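Local coordinates for protein probable Rab-related GTPase (Acanthamoeba polyphaga mimivirus, PDB 5XC3) that binds guanine nucleotides, probably hydrolyses GTP as a Rab-family small GTPase, and may take part in protein transport, at residues 5-10 with 58-63; 12-17 with 65-70; 119-124 with 146-151. All coordinates share one frame; numbering follows the deposited sequence. Where two conformers were deposited one is given.

Contact 1. Residues 5-10 with 58-63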
loop_
_atom_site.group_PDB
_atom_site.type_symbol
_atom_site.label_atom_id
_atom_site.label_comp_id
_atom_site.label_asym_id
_atom_site.label_seq_id
_atom_site.Cartn_x
_atom_site.Cartn_y
_atom_site.Cartn_z
ATOM N N GLY A 5 -13.325 -1.475 -12.998
ATOM C CA GLY A 5 -12.851 -1.747 -11.652
ATOM C C GLY A 5 -12.104 -0.584 -11.020
ATOM O O GLY A 5 -12.087 0.527 -11.544
ATOM N N TYR A 6 -11.494 -0.843 -9.867
ATOM C CA TYR A 6 -10.825 0.187 -9.069
ATOM C C TYR A 6 -9.343 -0.148 -8.987
ATOM O O TYR A 6 -8.964 -1.156 -8.377
ATOM C CB TYR A 6 -11.415 0.240 -7.660
ATOM C CG TYR A 6 -12.882 0.592 -7.617
ATOM C CD1 TYR A 6 -13.842 -0.342 -7.994
ATOM C CD2 TYR A 6 -13.306 1.845 -7.193
ATOM C CE1 TYR A 6 -15.195 -0.028 -7.957
ATOM C CE2 TYR A 6 -14.667 2.163 -7.156
ATOM C CZ TYR A 6 -15.585 1.220 -7.534
ATOM O OH TYR A 6 -16.933 1.522 -7.493
ATOM N N LYS A 7 -8.512 0.686 -9.592
ATOM C CA LYS A 7 -7.073 0.442 -9.573
ATOM C C LYS A 7 -6.495 0.852 -8.218
ATOM O O LYS A 7 -6.574 2.030 -7.825
ATOM C CB LYS A 7 -6.402 1.193 -10.724
ATOM C CG LYS A 7 -4.868 1.078 -10.727
ATOM C CD LYS A 7 -4.270 1.652 -11.996
ATOM C CE LYS A 7 -2.751 1.550 -11.985
ATOM N NZ LYS A 7 -2.123 1.997 -13.277
ATOM N N ILE A 8 -5.895 -0.118 -7.521
ATOM C CA ILE A 8 -5.199 0.086 -6.254
ATOM C C ILE A 8 -3.742 -0.280 -6.480
ATOM O O ILE A 8 -3.452 -1.394 -6.923
ATOM C CB ILE A 8 -5.769 -0.836 -5.160
ATOM C CG1 ILE A 8 -7.296 -0.800 -5.164
ATOM C CG2 ILE A 8 -5.200 -0.462 -3.807
ATOM C CD1 ILE A 8 -7.848 0.546 -4.865
ATOM N N ILE A 9 -2.824 0.623 -6.150
ATOM C CA ILE A 9 -1.399 0.350 -6.347
ATOM C C ILE A 9 -0.675 0.324 -5.011
ATOM O O ILE A 9 -1.076 0.977 -4.044
ATOM C CB ILE A 9 -0.699 1.342 -7.297
ATOM C CG1 ILE A 9 -0.583 2.708 -6.621
ATOM C CG2 ILE A 9 -1.447 1.431 -8.614
ATOM C CD1 ILE A 9 0.109 3.779 -7.462
ATOM N N LEU A 10 0.406 -0.450 -4.974
ATOM C CA LEU A 10 1.345 -0.495 -3.857
ATOM C C LEU A 10 2.615 0.232 -4.277
ATOM O O LEU A 10 3.184 -0.065 -5.333
ATOM C CB LEU A 10 1.742 -1.944 -3.558
ATOM C CG LEU A 10 0.873 -2.887 -2.717
ATOM C CD1 LEU A 10 0.942 -2.602 -1.214
ATOM C CD2 LEU A 10 -0.563 -2.900 -3.222
ATOM N N ASN A 58 -8.461 -3.923 -8.705
ATOM C CA ASN A 58 -7.375 -4.305 -9.602
ATOM C C ASN A 58 -6.094 -3.891 -8.909
ATOM O O ASN A 58 -5.788 -2.699 -8.841
ATOM C CB ASN A 58 -7.525 -3.613 -10.955
ATOM C CG ASN A 58 -8.832 -3.958 -11.639
ATOM O OD1 ASN A 58 -9.290 -5.098 -11.585
ATOM N ND2 ASN A 58 -9.452 -2.964 -12.267
ATOM N N ILE A 59 -5.349 -4.867 -8.395
ATOM C CA ILE A 59 -4.238 -4.606 -7.486
ATOM C C ILE A 59 -2.932 -4.659 -8.267
ATOM O O ILE A 59 -2.606 -5.685 -8.881
ATOM C CB ILE A 59 -4.230 -5.604 -6.320
ATOM C CG1 ILE A 59 -5.528 -5.463 -5.505
ATOM C CG2 ILE A 59 -2.986 -5.408 -5.459
ATOM C CD1 ILE A 59 -5.793 -6.584 -4.539
ATOM N N TRP A 60 -2.200 -3.550 -8.256
ATOM C CA TRP A 60 -0.890 -3.448 -8.884
ATOM C C TRP A 60 0.192 -3.522 -7.820
ATOM O O TRP A 60 0.110 -2.847 -6.785
ATOM C CB TRP A 60 -0.765 -2.112 -9.616
ATOM C CG TRP A 60 -1.620 -2.020 -10.851
ATOM C CD1 TRP A 60 -2.987 -2.088 -10.916
ATOM C CD2 TRP A 60 -1.158 -1.839 -12.192
ATOM N NE1 TRP A 60 -3.397 -1.950 -12.226
ATOM C CE2 TRP A 60 -2.295 -1.801 -13.025
ATOM C CE3 TRP A 60 0.112 -1.692 -12.767
ATOM C CZ2 TRP A 60 -2.200 -1.630 -14.405
ATOM C CZ3 TRP A 60 0.200 -1.518 -14.140
ATOM C CH2 TRP A 60 -0.951 -1.499 -14.938
ATOM N N ASP A 61 1.208 -4.330 -8.092
ATOM C CA ASP A 61 2.385 -4.476 -7.249
ATOM C C ASP A 61 3.616 -4.362 -8.139
ATOM O O ASP A 61 3.562 -4.644 -9.340
ATOM C CB ASP A 61 2.342 -5.837 -6.532
ATOM C CG ASP A 61 3.475 -6.018 -5.518
ATOM O OD1 ASP A 61 3.970 -5.007 -4.962
ATOM O OD2 ASP A 61 3.849 -7.183 -5.280
ATOM N N THR A 62 4.713 -3.886 -7.561
ATOM C CA THR A 62 5.920 -3.743 -8.360
ATOM C C THR A 62 6.583 -5.098 -8.587
ATOM O O THR A 62 6.309 -6.091 -7.901
ATOM C CB THR A 62 6.935 -2.818 -7.684
ATOM O OG1 THR A 62 7.564 -3.508 -6.590
ATOM C CG2 THR A 62 6.281 -1.534 -7.175
ATOM N N ALA A 63 7.485 -5.115 -9.571
ATOM C CA ALA A 63 8.332 -6.264 -9.854
ATOM C C ALA A 63 9.775 -6.004 -9.434
ATOM O O ALA A 63 10.713 -6.541 -10.032
ATOM C CB ALA A 63 8.256 -6.645 -11.332
#
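The indole of Trp60 carries the side chain of Lys7 across one face, while the carbonyl oxygens Ile8 O and Asn58 O lie at its edge, near the ring plane. With CG anti to the backbone N (chi1 176°) and the rest of the chain extended, the lysine runs over both rings: CE stands 3.5 Å from the centroid of the five-membered ring of Trp60 in a CH-pi contact, and NZ stands 3.8 Å from the centroid of its six-membered ring in a cation-pi pair. NZ is also hydrogen-bonded to Tyr75 O and Thr77 O. Ile9 approaches obliquely, its CG2 3.7 Å from Trp60 CB. Strands 6-10 and 58-60 run parallel, joined by nearly straight hydrogen bonds such as Asn58 N to Tyr6 O (2.8 Å) and Trp60 N to Ile8 O (2.8 Å); Leu10 N to Trp60 O (3.0 Å) is more bent. Leu10 CD2 lies beside Ile59 CG2, 4.1 Å away, against helix 18-27, and Ile8 packs on helix 154-168. Just past the pairing, Asp61 OD2 is hydrogen-bonded to Ser19 OG close to the bound magnesium. Ile8 and Ile59 thus give one face of the sheet an aliphatic character; on the other, beside buried Ile9, the Lys7 ammonium is probably stabilised jointly by the indole electrons and two backbone carbonyls.

Contact 2. Residues 12-17 with 65-70. With GDP (guanosine-5'-diphosphate), chain B.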
loop_
_atom_site.group_PDB
_atom_site.type_symbol
_atom_site.label_atom_id
_atom_site.label_comp_id
_atom_site.label_asym_id
_atom_site.label_seq_id
_atom_site.Cartn_x
_atom_site.Cartn_y
_atom_site.Cartn_z
ATOM N N GLY A 12 6.388 2.127 -2.345
ATOM C CA GLY A 12 7.237 2.056 -1.172
ATOM C C GLY A 12 8.571 1.432 -1.534
ATOM O O GLY A 12 8.723 0.746 -2.545
ATOM N N SER A 13 9.558 1.641 -0.663
ATOM C CA SER A 13 10.912 1.212 -0.977
ATOM C C SER A 13 11.044 -0.314 -0.969
ATOM O O SER A 13 10.163 -1.053 -0.511
ATOM C CB SER A 13 11.898 1.876 -0.025
ATOM O OG SER A 13 11.702 3.278 -0.076
ATOM N N SER A 14 12.162 -0.790 -1.512
ATOM C CA SER A 14 12.380 -2.225 -1.635
ATOM C C SER A 14 12.411 -2.891 -0.264
ATOM O O SER A 14 13.019 -2.376 0.681
ATOM C CB SER A 14 13.709 -2.496 -2.329
ATOM O OG SER A 14 13.714 -1.992 -3.645
ATOM N N GLY A 15 11.754 -4.046 -0.169
ATOM C CA GLY A 15 11.855 -4.914 0.992
ATOM C C GLY A 15 10.977 -4.538 2.163
ATOM O O GLY A 15 11.100 -5.154 3.231
ATOM N N VAL A 16 10.086 -3.558 2.000
ATOM C CA VAL A 16 9.227 -3.131 3.104
ATOM C C VAL A 16 8.051 -4.069 3.345
ATOM O O VAL A 16 7.425 -3.981 4.403
ATOM C CB VAL A 16 8.749 -1.676 2.948
ATOM C CG1 VAL A 16 9.938 -0.734 2.865
ATOM C CG2 VAL A 16 7.880 -1.524 1.707
ATOM N N GLY A 17 7.728 -4.945 2.403
ATOM C CA GLY A 17 6.654 -5.899 2.561
ATOM C C GLY A 17 5.450 -5.696 1.653
ATOM O O GLY A 17 4.379 -6.263 1.941
ATOM N N GLN A 65 11.141 -2.841 -9.403
ATOM C CA GLN A 65 11.688 -1.643 -10.038
ATOM C C GLN A 65 11.793 -0.446 -9.095
ATOM O O GLN A 65 12.455 0.539 -9.447
ATOM C CB GLN A 65 10.895 -1.279 -11.301
ATOM C CG GLN A 65 9.451 -0.863 -11.064
ATOM C CD GLN A 65 8.464 -2.019 -11.125
ATOM O OE1 GLN A 65 8.782 -3.141 -10.743
ATOM N NE2 GLN A 65 7.247 -1.742 -11.606
ATOM N N GLU A 66 11.176 -0.501 -7.911
ATOM C CA GLU A 66 11.310 0.579 -6.941
ATOM C C GLU A 66 12.727 0.709 -6.392
ATOM O O GLU A 66 13.069 1.771 -5.866
ATOM C CB GLU A 66 10.304 0.414 -5.793
ATOM C CG GLU A 66 10.623 -0.726 -4.828
ATOM C CD GLU A 66 10.063 -2.069 -5.272
ATOM O OE1 GLU A 66 9.904 -2.951 -4.404
ATOM O OE2 GLU A 66 9.793 -2.261 -6.483
ATOM N N ARG A 67 13.551 -0.338 -6.500
ATOM C CA ARG A 67 14.934 -0.248 -6.038
ATOM C C ARG A 67 15.705 0.818 -6.798
ATOM O O ARG A 67 16.713 1.334 -6.299
ATOM C CB ARG A 67 15.633 -1.590 -6.228
ATOM C CG ARG A 67 17.063 -1.616 -5.710
ATOM C CD ARG A 67 17.896 -2.595 -6.513
ATOM N NE ARG A 67 17.196 -3.852 -6.707
ATOM C CZ ARG A 67 16.923 -4.714 -5.730
ATOM N NH1 ARG A 67 17.292 -4.464 -4.479
ATOM N NH2 ARG A 67 16.262 -5.837 -5.994
ATOM N N PHE A 68 15.258 1.149 -8.006
ATOM C CA PHE A 68 15.922 2.136 -8.843
ATOM C C PHE A 68 15.192 3.472 -8.874
ATOM O O PHE A 68 15.574 4.352 -9.652
ATOM C CB PHE A 68 16.109 1.582 -10.258
ATOM C CG PHE A 68 16.672 0.188 -10.290
ATOM C CD1 PHE A 68 18.026 -0.032 -10.071
ATOM C CD2 PHE A 68 15.852 -0.905 -10.534
ATOM C CE1 PHE A 68 18.551 -1.315 -10.098
ATOM C CE2 PHE A 68 16.371 -2.191 -10.562
ATOM C CZ PHE A 68 17.725 -2.396 -10.344
ATOM N N ARG A 69 14.172 3.656 -8.028
ATOM C CA ARG A 69 13.361 4.871 -8.036
ATOM C C ARG A 69 12.846 5.147 -9.446
ATOM O O ARG A 69 12.921 6.266 -9.960
ATOM C CB ARG A 69 14.129 6.068 -7.462
ATOM C CG ARG A 69 14.112 6.176 -5.938
ATOM C CD ARG A 69 15.172 7.156 -5.433
ATOM N NE ARG A 69 14.609 8.296 -4.711
ATOM C CZ ARG A 69 14.372 8.319 -3.402
ATOM N NH1 ARG A 69 14.643 7.258 -2.654
ATOM N NH2 ARG A 69 13.862 9.408 -2.841
ATOM N N SER A 70 12.334 4.094 -10.076
ATOM C CA SER A 70 12.000 4.065 -11.497
ATOM C C SER A 70 10.603 3.486 -11.717
ATOM O O SER A 70 10.402 2.551 -12.497
ATOM C CB SER A 70 13.036 3.238 -12.250
ATOM O OG SER A 70 12.658 1.868 -12.279
HETATM P PB GDP B . 8.664 -5.704 -1.145
HETATM O O1B GDP B . 8.233 -4.426 -0.516
HETATM O O2B GDP B . 7.671 -6.330 -2.109
HETATM O O3B GDP B . 10.049 -5.569 -1.742
HETATM O O3A GDP B . 8.814 -6.700 0.129
HETATM P PA GDP B . 8.537 -8.272 0.222
HETATM O O1A GDP B . 7.063 -8.538 0.349
HETATM O O2A GDP B . 9.199 -8.993 -0.916
HETATM O "O5'" GDP B . 9.209 -8.628 1.635
HETATM C "C5'" GDP B . 10.630 -8.546 1.788
HETATM C "C4'" GDP B . 10.987 -9.480 2.941
HETATM O "O4'" GDP B . 10.417 -8.981 4.160
HETATM C "C3'" GDP B . 10.433 -10.881 2.750
HETATM O "O3'" GDP B . 11.385 -11.791 3.323
HETATM C "C2'" GDP B . 9.173 -10.885 3.581
HETATM O "O2'" GDP B . 8.731 -12.181 4.016
HETATM C "C1'" GDP B . 9.590 -9.978 4.727
HETATM N N9 GDP B . 8.378 -9.372 5.297
HETATM C C8 GDP B . 7.287 -8.904 4.628
HETATM N N7 GDP B . 6.375 -8.413 5.497
HETATM C C5 GDP B . 6.868 -8.597 6.749
HETATM C C6 GDP B . 6.408 -8.308 8.122
HETATM O O6 GDP B . 5.299 -7.784 8.353
HETATM N N1 GDP B . 7.240 -8.643 9.122
HETATM C C2 GDP B . 8.449 -9.196 8.910
HETATM N N2 GDP B . 9.231 -9.506 9.975
HETATM N N3 GDP B . 8.934 -9.485 7.690
HETATM C C4 GDP B . 8.188 -9.196 6.593
HETATM O O HOH W 1 13.504 1.455 -2.964
#
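Ser14 OG rests on the backbone corner of Arg67, 3.2 Å from its CA, and also lies 3.5 Å from Glu66 CG. The hydroxyl is turned beside its own backbone N, anti to the carbonyl carbon (chi1 -63°), and meets these carbons by packing alone. Glu66 is the strongly folded side chain. Its CG sits between the backbone N and the carbonyl carbon (chi1 72°), pressed to 3.3 Å from Gly12 O, and a second bend at chi2 (-87°) swings the carboxylate past Ser14 toward the diphosphate. Glu66 OE1 ends 3.7 Å from GDP O3B; Lys18 NZ, salt-bridged to OE1 and hydrogen-bonded to GDP, probably offsets the nearby negative charges. OE2 is hydrogen-bonded to Thr62 OG1. A water bridges the two backbones, accepting from Ser14 N and donating to Glu66 O. Ser13 turns away from the 65-70 segment, and its OG is hydrogen-bonded to Asp96 and Trp100 on helix 91-107. Arg67 CD lies over one face of the Phe68 ring, 3.7 Å above its plane. Within the type II turn from Ser13 to Val16, Gly15 N donates to GDP O3B at 2.8 Å; just past it Gly17, the N-cap residue of helix 18-27, donates its N to GDP O1B at 3.0 Å. This is the phosphate-binding P-loop of a small GTPase facing the switch II region in the GDP-bound state, with the glutamate reaching in beside the P-loop lysine.

Contact 3. Residues 119-124 with 146-151. With GDP (guanosine-5'-diphosphate), chain B.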
loop_
_atom_site.group_PDB
_atom_site.type_symbol
_atom_site.label_atom_id
_atom_site.label_comp_id
_atom_site.label_asym_id
_atom_site.label_seq_id
_atom_site.Cartn_x
_atom_site.Cartn_y
_atom_site.Cartn_z
ATOM N N ASN A 119 4.581 -1.057 8.301
ATOM C CA ASN A 119 4.608 -2.512 8.261
ATOM C C ASN A 119 5.723 -3.086 9.136
ATOM O O ASN A 119 6.666 -2.388 9.537
ATOM C CB ASN A 119 4.774 -3.005 6.817
ATOM C CG ASN A 119 4.388 -4.465 6.648
ATOM O OD1 ASN A 119 3.482 -4.960 7.317
ATOM N ND2 ASN A 119 5.080 -5.164 5.759
ATOM N N LYS A 120 5.589 -4.387 9.418
ATOM C CA LYS A 120 6.528 -5.220 10.177
ATOM C C LYS A 120 6.426 -5.009 11.683
ATOM O O LYS A 120 7.420 -5.165 12.401
ATOM C CB LYS A 120 7.980 -5.105 9.679
ATOM C CG LYS A 120 8.151 -5.323 8.175
ATOM C CD LYS A 120 9.568 -5.717 7.795
ATOM C CE LYS A 120 9.720 -5.717 6.272
ATOM N NZ LYS A 120 11.087 -6.162 5.859
ATOM N N ILE A 121 5.219 -4.713 12.182
ATOM C CA ILE A 121 5.024 -4.507 13.614
ATOM C C ILE A 121 5.220 -5.775 14.430
ATOM O O ILE A 121 5.225 -5.705 15.664
ATOM C CB ILE A 121 3.672 -3.838 13.932
ATOM C CG1 ILE A 121 2.518 -4.775 13.577
ATOM C CG2 ILE A 121 3.561 -2.515 13.179
ATOM C CD1 ILE A 121 1.135 -4.189 13.836
ATOM N N ASP A 122 5.363 -6.933 13.777
ATOM C CA ASP A 122 5.703 -8.162 14.493
ATOM C C ASP A 122 7.099 -8.116 15.098
ATOM O O ASP A 122 7.394 -8.902 16.008
ATOM C CB ASP A 122 5.642 -9.358 13.548
ATOM C CG ASP A 122 6.513 -9.172 12.333
ATOM O OD1 ASP A 122 6.135 -8.372 11.448
ATOM O OD2 ASP A 122 7.584 -9.806 12.255
ATOM N N ILE A 123 7.966 -7.248 14.601
ATOM C CA ILE A 123 9.338 -7.184 15.085
ATOM C C ILE A 123 9.362 -6.476 16.429
ATOM O O ILE A 123 8.586 -5.546 16.669
ATOM C CB ILE A 123 10.224 -6.468 14.054
ATOM C CG1 ILE A 123 10.182 -7.220 12.725
ATOM C CG2 ILE A 123 11.665 -6.311 14.573
ATOM C CD1 ILE A 123 11.084 -6.624 11.660
ATOM N N ASP A 124 10.258 -6.927 17.310
ATOM C CA ASP A 124 10.440 -6.324 18.626
ATOM C C ASP A 124 10.498 -4.805 18.519
ATOM O O ASP A 124 11.223 -4.255 17.685
ATOM C CB ASP A 124 11.747 -6.869 19.221
ATOM C CG ASP A 124 11.896 -6.584 20.713
ATOM O OD1 ASP A 124 11.645 -5.444 21.156
ATOM O OD2 ASP A 124 12.269 -7.524 21.450
ATOM N N TYR A 146 -3.007 6.683 7.821
ATOM C CA TYR A 146 -1.998 5.683 8.160
ATOM C C TYR A 146 -2.629 4.531 8.936
ATOM O O TYR A 146 -3.705 4.663 9.528
ATOM C CB TYR A 146 -0.821 6.282 8.954
ATOM C CG TYR A 146 -1.163 6.590 10.393
ATOM C CD1 TYR A 146 -1.847 7.749 10.732
ATOM C CD2 TYR A 146 -0.805 5.718 11.415
ATOM C CE1 TYR A 146 -2.164 8.033 12.049
ATOM C CE2 TYR A 146 -1.123 5.992 12.734
ATOM C CZ TYR A 146 -1.803 7.147 13.042
ATOM O OH TYR A 146 -2.119 7.417 14.355
ATOM N N VAL A 147 -1.938 3.385 8.910
ATOM C CA VAL A 147 -2.262 2.221 9.731
ATOM C C VAL A 147 -0.969 1.499 10.046
ATOM O O VAL A 147 0.016 1.611 9.322
ATOM C CB VAL A 147 -3.185 1.199 9.027
ATOM C CG1 VAL A 147 -4.574 1.719 8.927
ATOM C CG2 VAL A 147 -2.627 0.832 7.649
ATOM N N PHE A 148 -1.002 0.694 11.106
ATOM C CA PHE A 148 0.075 -0.229 11.428
ATOM C C PHE A 148 -0.317 -1.625 10.976
ATOM O O PHE A 148 -1.486 -2.016 11.089
ATOM C CB PHE A 148 0.319 -0.247 12.937
ATOM C CG PHE A 148 0.947 1.010 13.453
ATOM C CD1 PHE A 148 2.320 1.169 13.424
ATOM C CD2 PHE A 148 0.167 2.038 13.954
ATOM C CE1 PHE A 148 2.908 2.327 13.894
ATOM C CE2 PHE A 148 0.754 3.205 14.423
ATOM C CZ PHE A 148 2.126 3.344 14.392
ATOM N N ALA A 149 0.659 -2.389 10.481
ATOM C CA ALA A 149 0.346 -3.727 9.994
ATOM C C ALA A 149 1.553 -4.652 10.102
ATOM O O ALA A 149 2.689 -4.220 10.305
ATOM C CB ALA A 149 -0.161 -3.697 8.542
ATOM N N SER A 150 1.280 -5.947 9.960
ATOM C CA SER A 150 2.300 -6.949 9.691
ATOM C C SER A 150 1.713 -7.920 8.681
ATOM O O SER A 150 0.564 -8.355 8.834
ATOM C CB SER A 150 2.687 -7.723 10.962
ATOM O OG SER A 150 3.422 -8.882 10.625
ATOM N N SER A 151 2.497 -8.265 7.657
ATOM C CA SER A 151 2.014 -9.243 6.689
ATOM C C SER A 151 1.745 -10.597 7.335
ATOM O O SER A 151 1.054 -11.431 6.739
ATOM C CB SER A 151 2.997 -9.412 5.527
ATOM O OG SER A 151 3.572 -8.188 5.108
HETATM P PB GDP B . 8.664 -5.704 -1.145
HETATM O O1B GDP B . 8.233 -4.426 -0.516
HETATM O O2B GDP B . 7.671 -6.330 -2.109
HETATM O O3B GDP B . 10.049 -5.569 -1.742
HETATM O O3A GDP B . 8.814 -6.700 0.129
HETATM P PA GDP B . 8.537 -8.272 0.222
HETATM O O1A GDP B . 7.063 -8.538 0.349
HETATM O O2A GDP B . 9.199 -8.993 -0.916
HETATM O "O5'" GDP B . 9.209 -8.628 1.635
HETATM C "C5'" GDP B . 10.630 -8.546 1.788
HETATM C "C4'" GDP B . 10.987 -9.480 2.941
HETATM O "O4'" GDP B . 10.417 -8.981 4.160
HETATM C "C3'" GDP B . 10.433 -10.881 2.750
HETATM O "O3'" GDP B . 11.385 -11.791 3.323
HETATM C "C2'" GDP B . 9.173 -10.885 3.581
HETATM O "O2'" GDP B . 8.731 -12.181 4.016
HETATM C "C1'" GDP B . 9.590 -9.978 4.727
HETATM N N9 GDP B . 8.378 -9.372 5.297
HETATM C C8 GDP B . 7.287 -8.904 4.628
HETATM N N7 GDP B . 6.375 -8.413 5.497
HETATM C C5 GDP B . 6.868 -8.597 6.749
HETATM C C6 GDP B . 6.408 -8.308 8.122
HETATM O O6 GDP B . 5.299 -7.784 8.353
HETATM N N1 GDP B . 7.240 -8.643 9.122
HETATM C C2 GDP B . 8.449 -9.196 8.910
HETATM N N2 GDP B . 9.231 -9.506 9.975
HETATM N N3 GDP B . 8.934 -9.485 7.690
HETATM C C4 GDP B . 8.188 -9.196 6.593
#
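Asp122 OD1 and Ser150 OG lie 2.9 Å apart where the NKxD motif, Asn119 to Asp122, meets the loop at the position of the SAK motif in Ras-like GTPases; together they read the guanine base. The tight part is polar. Asp122 takes the base with both carboxylate oxygens: OD1 accepts from GDP N1 at 2.6 Å, nearly straight at 165°, and OD2 accepts from GDP N2 at 2.8 Å. Ser151 N donates to GDP O6 at 2.9 Å. Ser150 OG also lies near GDP O6, so its single proton could serve either the base or Asp122; Phe152 N donates to the same hydroxyl. Lys120, extended beyond CG, runs over one face of the purine, with CG 3.5 Å from GDP C6, before NZ reaches Gly15 O. Asn119 buries its amide between the loops, and its ND2 is hydrogen-bonded to Val16 O, tying this motif to the P-loop. The backbones are joined by the hydrogen bond from Ile121 N to Ala149 O, 3.2 Å and 173°, which links the type I turn from Lys120 to Ile123 to the 146-151 segment. Ile121 CG1 packs closely on the same carbonyl, 3.3 Å from Ala149 O. The contact is looser only farther from the nucleotide, between Ile121 CG2 and the ring of Phe148, two partly exposed residues that Trp128 also touches. Here the side chains cross at about a right angle, and Ile121 CG2 lies at the edge of the Phe148 ring, 3.9 Å from CD1.

In the fold
From the N terminus the chain enters on strand 6-11, the first half of contact 1, and runs straight into the P-loop of contact 2. After helix 18-27, the second strand of the hairpin 43-48/54-60 leads into 58-63, which closes contact 1, and the loop just beyond supplies 65-70, which closes contact 2, so their loops cross rather than nest. Contact 3 opens only later, closing the loop that holds helix 132-141 at the far side of the same sheet. Contacts 2 and 3 share GDP, one at its phosphates and the other at its base, and are joined directly by hydrogen bonds from Lys120 and Asn119 to P-loop carbonyls; contact 1 ties the central strand to its neighbour.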